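Local coordinates for uncharacterized protein (Escherichia coli O157:H7, PDB 4ZV9) that is of unknown function but belongs to the dienelactone hydrolase family of alpha/beta-hydrolases and is probably a hydrolase, at residues Ala167-Asp177 with Val197-His208. Residues are numbered along the deposited sequence; the frame is centred on the assembly and turned at random.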
ATOM      1  N   ALA A 167      -0.369 -10.442 -10.408  1.00 32.75           N
ATOM      2  CA  ALA A 167       0.076  -9.059 -10.400  1.00 32.86           C
ATOM      3  C   ALA A 167       1.603  -8.974 -10.385  1.00 33.47           C
ATOM      4  O   ALA A 167       2.253  -9.613  -9.552  1.00 32.07           O
ATOM      5  CB  ALA A 167      -0.469  -8.341  -9.172  1.00 31.78           C
ATOM      6  N   PRO A 168       2.174  -8.168 -11.298  1.00 34.06           N
ATOM      7  CA  PRO A 168       3.613  -7.896 -11.274  1.00 34.95           C
ATOM      8  C   PRO A 168       4.014  -7.267  -9.946  1.00 32.05           C
ATOM      9  O   PRO A 168       3.378  -6.303  -9.511  1.00 29.56           O
ATOM     10  CB  PRO A 168       3.804  -6.900 -12.418  1.00 35.63           C
ATOM     11  CG  PRO A 168       2.703  -7.217 -13.366  1.00 38.02           C
ATOM     12  CD  PRO A 168       1.534  -7.611 -12.505  1.00 36.10           C
ATOM     13  N   LEU A 169       5.046  -7.825  -9.323  1.00 31.89           N
ATOM     14  CA  LEU A 169       5.485  -7.421  -7.979  1.00 33.37           C
ATOM     15  C   LEU A 169       6.759  -6.606  -7.983  1.00 34.55           C
ATOM     16  O   LEU A 169       7.754  -7.007  -8.604  1.00 34.92           O
ATOM     17  CB  LEU A 169       5.767  -8.665  -7.142  1.00 35.50           C
ATOM     18  CG  LEU A 169       4.584  -9.433  -6.582  1.00 36.38           C
ATOM     19  CD1 LEU A 169       5.058 -10.810  -6.141  1.00 37.79           C
ATOM     20  CD2 LEU A 169       3.995  -8.660  -5.423  1.00 36.94           C
ATOM     21  N   LEU A 170       6.738  -5.482  -7.281  1.00 32.44           N
ATOM     22  CA  LEU A 170       7.931  -4.675  -7.077  1.00 33.97           C
ATOM     23  C   LEU A 170       8.151  -4.695  -5.580  1.00 33.52           C
ATOM     24  O   LEU A 170       7.364  -4.115  -4.833  1.00 34.55           O
ATOM     25  CB  LEU A 170       7.755  -3.242  -7.585  1.00 33.60           C
ATOM     26  CG  LEU A 170       8.902  -2.284  -7.245  1.00 35.65           C
ATOM     27  CD1 LEU A 170      10.227  -2.731  -7.859  1.00 37.89           C
ATOM     28  CD2 LEU A 170       8.552  -0.881  -7.706  1.00 35.42           C
ATOM     29  N   LEU A 171       9.224  -5.347  -5.133  1.00 34.38           N
ATOM     30  CA  LEU A 171       9.472  -5.467  -3.704  1.00 34.05           C
ATOM     31  C   LEU A 171      10.677  -4.639  -3.239  1.00 36.75           C
ATOM     32  O   LEU A 171      11.756  -4.700  -3.834  1.00 36.90           O
ATOM     33  CB  LEU A 171       9.664  -6.929  -3.304  1.00 35.23           C
ATOM     34  CG  LEU A 171       8.562  -7.880  -3.788  1.00 35.24           C
ATOM     35  CD1 LEU A 171       8.985  -8.585  -5.071  1.00 37.18           C
ATOM     36  CD2 LEU A 171       8.231  -8.924  -2.744  1.00 36.26           C
ATOM     37  N   HIS A 172      10.466  -3.853  -2.190  1.00 33.88           N
ATOM     38  CA  HIS A 172      11.536  -3.042  -1.599  1.00 35.65           C
ATOM     39  C   HIS A 172      11.901  -3.602  -0.228  1.00 37.02           C
ATOM     40  O   HIS A 172      11.038  -3.704   0.662  1.00 38.45           O
ATOM     41  CB  HIS A 172      11.082  -1.599  -1.426  1.00 34.21           C
ATOM     42  CG  HIS A 172      10.573  -0.962  -2.676  1.00 34.10           C
ATOM     43  ND1 HIS A 172      11.407  -0.551  -3.696  1.00 36.25           N
ATOM     44  CD2 HIS A 172       9.315  -0.635  -3.060  1.00 31.30           C
ATOM     45  CE1 HIS A 172      10.682  -0.010  -4.660  1.00 35.66           C
ATOM     46  NE2 HIS A 172       9.409  -0.041  -4.294  1.00 32.10           N
ATOM     47  N   PHE A 173      13.170  -3.951  -0.046  1.00 38.19           N
ATOM     48  CA  PHE A 173      13.650  -4.480   1.228  1.00 38.49           C
ATOM     49  C   PHE A 173      14.788  -3.622   1.770  1.00 39.87           C
ATOM     50  O   PHE A 173      15.577  -3.079   1.006  1.00 37.57           O
ATOM     51  CB  PHE A 173      14.163  -5.907   1.065  1.00 40.10           C
ATOM     52  CG  PHE A 173      13.117  -6.892   0.637  1.00 40.65           C
ATOM     53  CD1 PHE A 173      12.090  -7.252   1.498  1.00 40.18           C
ATOM     54  CD2 PHE A 173      13.197  -7.508  -0.601  1.00 41.29           C
ATOM     55  CE1 PHE A 173      11.135  -8.177   1.116  1.00 40.01           C
ATOM     56  CE2 PHE A 173      12.256  -8.447  -0.981  1.00 41.26           C
ATOM     57  CZ  PHE A 173      11.226  -8.787  -0.125  1.00 39.89           C
ATOM     58  N   ALA A 174      14.864  -3.517   3.093  1.00 38.42           N
ATOM     59  CA  ALA A 174      15.953  -2.801   3.747  1.00 41.47           C
ATOM     60  C   ALA A 174      17.005  -3.824   4.170  1.00 43.17           C
ATOM     61  O   ALA A 174      16.666  -4.854   4.755  1.00 43.79           O
ATOM     62  CB  ALA A 174      15.431  -2.051   4.948  1.00 41.41           C
ATOM     63  N   GLU A 175      18.270  -3.547   3.881  1.00 49.09           N
ATOM     64  CA  GLU A 175      19.364  -4.486   4.217  1.00 51.74           C
ATOM     65  C   GLU A 175      19.387  -4.925   5.680  1.00 53.83           C
ATOM     66  O   GLU A 175      19.557  -6.109   5.974  1.00 52.50           O
ATOM     67  CB  GLU A 175      20.723  -3.880   3.891  1.00 55.85           C
ATOM     68  CG  GLU A 175      21.870  -4.867   4.098  1.00 58.54           C
ATOM     69  CD  GLU A 175      23.252  -4.251   3.982  1.00 63.76           C
ATOM     70  OE1 GLU A 175      23.384  -3.010   3.900  1.00 68.36           O
ATOM     71  OE2 GLU A 175      24.223  -5.026   4.005  1.00 67.18           O
ATOM     72  N   LEU A 176      19.186  -3.982   6.596  1.00 53.57           N
ATOM     73  CA  LEU A 176      19.251  -4.282   8.024  1.00 56.35           C
ATOM     74  C   LEU A 176      17.991  -4.945   8.609  1.00 55.60           C
ATOM     75  O   LEU A 176      18.007  -5.400   9.756  1.00 59.25           O
ATOM     76  CB  LEU A 176      19.570  -3.001   8.803  1.00 57.69           C
ATOM     77  CG  LEU A 176      20.842  -2.243   8.391  1.00 60.09           C
ATOM     78  CD1 LEU A 176      20.988  -0.951   9.186  1.00 63.64           C
ATOM     79  CD2 LEU A 176      22.079  -3.104   8.561  1.00 65.47           C
ATOM     80  N   ASP A 177      16.924  -5.038   7.825  1.00 50.91           N
ATOM     81  CA  ASP A 177      15.639  -5.606   8.269  1.00 50.70           C
ATOM     82  C   ASP A 177      15.653  -7.140   8.187  1.00 51.39           C
ATOM     83  O   ASP A 177      14.927  -7.754   7.380  1.00 51.07           O
ATOM     84  CB  ASP A 177      14.526  -5.021   7.392  1.00 48.89           C
ATOM     85  CG  ASP A 177      13.124  -5.397   7.847  1.00 50.47           C
ATOM     86  OD1 ASP A 177      12.939  -5.829   8.997  1.00 52.59           O
ATOM     87  OD2 ASP A 177      12.178  -5.216   7.049  1.00 50.58           O
ATOM     88  N   VAL A 197       6.375 -12.466 -12.674  1.00 41.51           N
ATOM     89  CA  VAL A 197       6.988 -11.186 -13.010  1.00 41.10           C
ATOM     90  C   VAL A 197       7.231 -10.442 -11.713  1.00 39.85           C
ATOM     91  O   VAL A 197       6.284 -10.161 -10.972  1.00 38.47           O
ATOM     92  CB  VAL A 197       6.073 -10.351 -13.948  1.00 41.81           C
ATOM     93  CG1 VAL A 197       6.633  -8.946 -14.177  1.00 42.05           C
ATOM     94  CG2 VAL A 197       5.895 -11.068 -15.288  1.00 41.98           C
ATOM     95  N   TYR A 198       8.491 -10.122 -11.430  1.00 41.75           N
ATOM     96  CA  TYR A 198       8.820  -9.352 -10.240  1.00 40.24           C
ATOM     97  C   TYR A 198      10.164  -8.665 -10.381  1.00 43.18           C
ATOM     98  O   TYR A 198      10.981  -9.042 -11.217  1.00 40.50           O
ATOM     99  CB  TYR A 198       8.870 -10.260  -9.000  1.00 39.87           C
ATOM    100  CG  TYR A 198      10.140 -11.083  -8.912  1.00 42.91           C
ATOM    101  CD1 TYR A 198      10.278 -12.260  -9.638  1.00 42.49           C
ATOM    102  CD2 TYR A 198      11.212 -10.669  -8.133  1.00 42.47           C
ATOM    103  CE1 TYR A 198      11.442 -13.001  -9.583  1.00 44.19           C
ATOM    104  CE2 TYR A 198      12.386 -11.413  -8.065  1.00 43.51           C
ATOM    105  CZ  TYR A 198      12.491 -12.573  -8.792  1.00 44.98           C
ATOM    106  OH  TYR A 198      13.653 -13.315  -8.734  1.00 48.24           O
ATOM    107  N   GLU A 199      10.368  -7.636  -9.564  1.00 40.57           N
ATOM    108  CA  GLU A 199      11.679  -7.003  -9.406  1.00 44.82           C
ATOM    109  C   GLU A 199      11.807  -6.750  -7.916  1.00 42.37           C
ATOM    110  O   GLU A 199      10.839  -6.339  -7.272  1.00 35.24           O
ATOM    111  CB  GLU A 199      11.821  -5.686 -10.172  1.00 48.15           C
ATOM    112  CG  GLU A 199      11.919  -5.846 -11.677  1.00 55.03           C
ATOM    113  CD  GLU A 199      12.176  -4.533 -12.401  1.00 59.02           C
ATOM    114  OE1 GLU A 199      12.524  -3.524 -11.748  1.00 63.03           O
ATOM    115  OE2 GLU A 199      12.042  -4.511 -13.640  1.00 67.12           O
ATOM    116  N   ALA A 200      12.981  -7.038  -7.362  1.00 42.84           N
ATOM    117  CA  ALA A 200      13.198  -6.839  -5.933  1.00 44.01           C
ATOM    118  C   ALA A 200      14.479  -6.075  -5.728  1.00 45.18           C
ATOM    119  O   ALA A 200      15.459  -6.295  -6.431  1.00 46.36           O
ATOM    120  CB  ALA A 200      13.255  -8.167  -5.203  1.00 43.52           C
ATOM    121  N   TYR A 201      14.451  -5.153  -4.777  1.00 43.90           N
ATOM    122  CA  TYR A 201      15.607  -4.327  -4.483  1.00 47.88           C
ATOM    123  C   TYR A 201      15.881  -4.321  -2.998  1.00 48.07           C
ATOM    124  O   TYR A 201      14.962  -4.170  -2.183  1.00 46.94           O
ATOM    125  CB  TYR A 201      15.384  -2.899  -4.975  1.00 46.61           C
ATOM    126  CG  TYR A 201      15.228  -2.829  -6.465  1.00 46.17           C
ATOM    127  CD1 TYR A 201      16.351  -2.815  -7.301  1.00 49.34           C
ATOM    128  CD2 TYR A 201      13.968  -2.813  -7.048  1.00 46.30           C
ATOM    129  CE1 TYR A 201      16.210  -2.768  -8.678  1.00 49.95           C
ATOM    130  CE2 TYR A 201      13.816  -2.756  -8.423  1.00 46.23           C
ATOM    131  CZ  TYR A 201      14.937  -2.742  -9.232  1.00 51.11           C
ATOM    132  OH  TYR A 201      14.787  -2.706 -10.593  1.00 51.09           O
ATOM    133  N   ILE A 202      17.150  -4.507  -2.654  1.00 49.05           N
ATOM    134  CA  ILE A 202      17.591  -4.448  -1.275  1.00 49.49           C
ATOM    135  C   ILE A 202      18.401  -3.164  -1.153  1.00 50.51           C
ATOM    136  O   ILE A 202      19.419  -3.011  -1.815  1.00 53.63           O
ATOM    137  CB  ILE A 202      18.423  -5.683  -0.897  1.00 53.88           C
ATOM    138  CG1 ILE A 202      17.562  -6.932  -1.059  1.00 53.40           C
ATOM    139  CG2 ILE A 202      18.909  -5.580   0.542  1.00 55.70           C
ATOM    140  CD1 ILE A 202      18.342  -8.227  -1.010  1.00 57.65           C
ATOM    141  N   TYR A 203      17.953  -2.259  -0.288  1.00 46.49           N
ATOM    142  CA  TYR A 203      18.582  -0.956  -0.124  1.00 47.43           C
ATOM    143  C   TYR A 203      19.666  -1.065   0.946  1.00 48.99           C
ATOM    144  O   TYR A 203      19.363  -1.406   2.092  1.00 47.11           O
ATOM    145  CB  TYR A 203      17.507   0.100   0.210  1.00 46.33           C
ATOM    146  CG  TYR A 203      16.522   0.239  -0.933  1.00 43.60           C
ATOM    147  CD1 TYR A 203      15.493  -0.676  -1.103  1.00 43.02           C
ATOM    148  CD2 TYR A 203      16.665   1.247  -1.891  1.00 43.86           C
ATOM    149  CE1 TYR A 203      14.617  -0.579  -2.173  1.00 41.74           C
ATOM    150  CE2 TYR A 203      15.792   1.353  -2.963  1.00 42.74           C
ATOM    151  CZ  TYR A 203      14.769   0.440  -3.100  1.00 40.71           C
ATOM    152  OH  TYR A 203      13.896   0.524  -4.171  1.00 39.73           O
ATOM    153  N   PRO A 204      20.939  -0.810   0.568  1.00 52.01           N
ATOM    154  CA  PRO A 204      22.023  -0.994   1.540  1.00 53.22           C
ATOM    155  C   PRO A 204      22.063   0.028   2.669  1.00 51.99           C
ATOM    156  O   PRO A 204      21.639   1.170   2.506  1.00 52.15           O
ATOM    157  CB  PRO A 204      23.295  -0.880   0.686  1.00 56.66           C
ATOM    158  CG  PRO A 204      22.900  -0.051  -0.484  1.00 56.28           C
ATOM    159  CD  PRO A 204      21.434  -0.304  -0.728  1.00 52.76           C
ATOM    160  N   GLY A 205      22.510  -0.428   3.834  1.00 54.67           N
ATOM    161  CA  GLY A 205      22.726   0.433   4.991  1.00 53.82           C
ATOM    162  C   GLY A 205      21.514   1.071   5.644  1.00 52.23           C
ATOM    163  O   GLY A 205      21.678   1.964   6.468  1.00 50.67           O
ATOM    164  N   VAL A 206      20.308   0.627   5.299  1.00 48.77           N
ATOM    165  CA  VAL A 206      19.098   1.184   5.902  1.00 46.07           C
ATOM    166  C   VAL A 206      18.271   0.076   6.524  1.00 46.78           C
ATOM    167  O   VAL A 206      18.469  -1.117   6.248  1.00 49.46           O
ATOM    168  CB  VAL A 206      18.230   1.972   4.893  1.00 44.67           C
ATOM    169  CG1 VAL A 206      19.006   3.155   4.339  1.00 45.38           C
ATOM    170  CG2 VAL A 206      17.739   1.074   3.760  1.00 44.27           C
ATOM    171  N   ASN A 207      17.310   0.486   7.338  1.00 47.90           N
ATOM    172  CA  ASN A 207      16.446  -0.444   8.026  1.00 50.54           C
ATOM    173  C   ASN A 207      14.999  -0.275   7.599  1.00 44.90           C
ATOM    174  O   ASN A 207      14.641   0.605   6.829  1.00 43.40           O
ATOM    175  CB  ASN A 207      16.573  -0.206   9.536  1.00 53.40           C
ATOM    176  CG  ASN A 207      16.571  -1.497  10.337  1.00 59.87           C
ATOM    177  OD1 ASN A 207      15.901  -2.478   9.987  1.00 55.26           O
ATOM    178  ND2 ASN A 207      17.378  -1.522  11.389  1.00 65.74           N
ATOM    179  N   HIS A 208      14.164  -1.169   8.084  1.00 44.95           N
ATOM    180  CA  HIS A 208      12.727  -1.109   7.890  1.00 45.99           C
ATOM    181  C   HIS A 208      12.238   0.285   8.221  1.00 42.43           C
ATOM    182  O   HIS A 208      12.766   0.917   9.141  1.00 39.66           O
ATOM    183  CB  HIS A 208      12.245  -2.084   8.966  1.00 47.71           C
ATOM    184  CG  HIS A 208      10.798  -2.454   8.949  1.00 53.77           C
ATOM    185  ND1 HIS A 208      10.327  -3.668   8.479  1.00 52.77           N
ATOM    186  CD2 HIS A 208       9.733  -1.823   9.489  1.00 54.04           C
ATOM    187  CE1 HIS A 208       9.019  -3.726   8.665  1.00 53.79           C
ATOM    188  NE2 HIS A 208       8.637  -2.615   9.267  1.00 52.41           N
TER
HETATM  189  O   HOH W   1       3.954 -11.714 -10.194  1.00 30.79           O
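Val197 O accepts the N-H of Leu169 and a bond from a water that also donates to Ala167 O; from here strands 169-174 and 198-203 pair in parallel, their axes coming within 4.7 Å at 20° to each other. Glu199, Tyr201 and Tyr203 each use both N-H and C=O, joining Leu169, Leu171, Phe173 and Glu175. Leu170 CD1 lies at the edge of the Tyr201 ring, in its plane and 3.6 Å from Tyr201 CE2, while Tyr201 OH donates to Glu199 OE1. Tyr203 reaches back along the same face, its OH hydrogen-bonded at the imidazole edge to His172 ND1 (2.8 Å). In the type II turn from Tyr203 to Val206, Gly205 N is held by Glu175 OE1 (2.7 Å), at the end of an extended side chain. Val206 O then accepts Leu176 N. A chi1 of -171° swings the His208 ring away from its own N, and ND1 donates to Asp177 OD2 (2.8 Å), in the ring plane but from above the carboxylate, 49° out of its plane; the pair is consistent with the acid and histidine of a dienelactone hydrolase catalytic triad, in loops after the two strands. Helix 184-193 packs against Leu169 and Leu171, helix 220-237 against His172 and Tyr203, and strand 169-174 continues the pairing to strand 148-151, extending the central sheet.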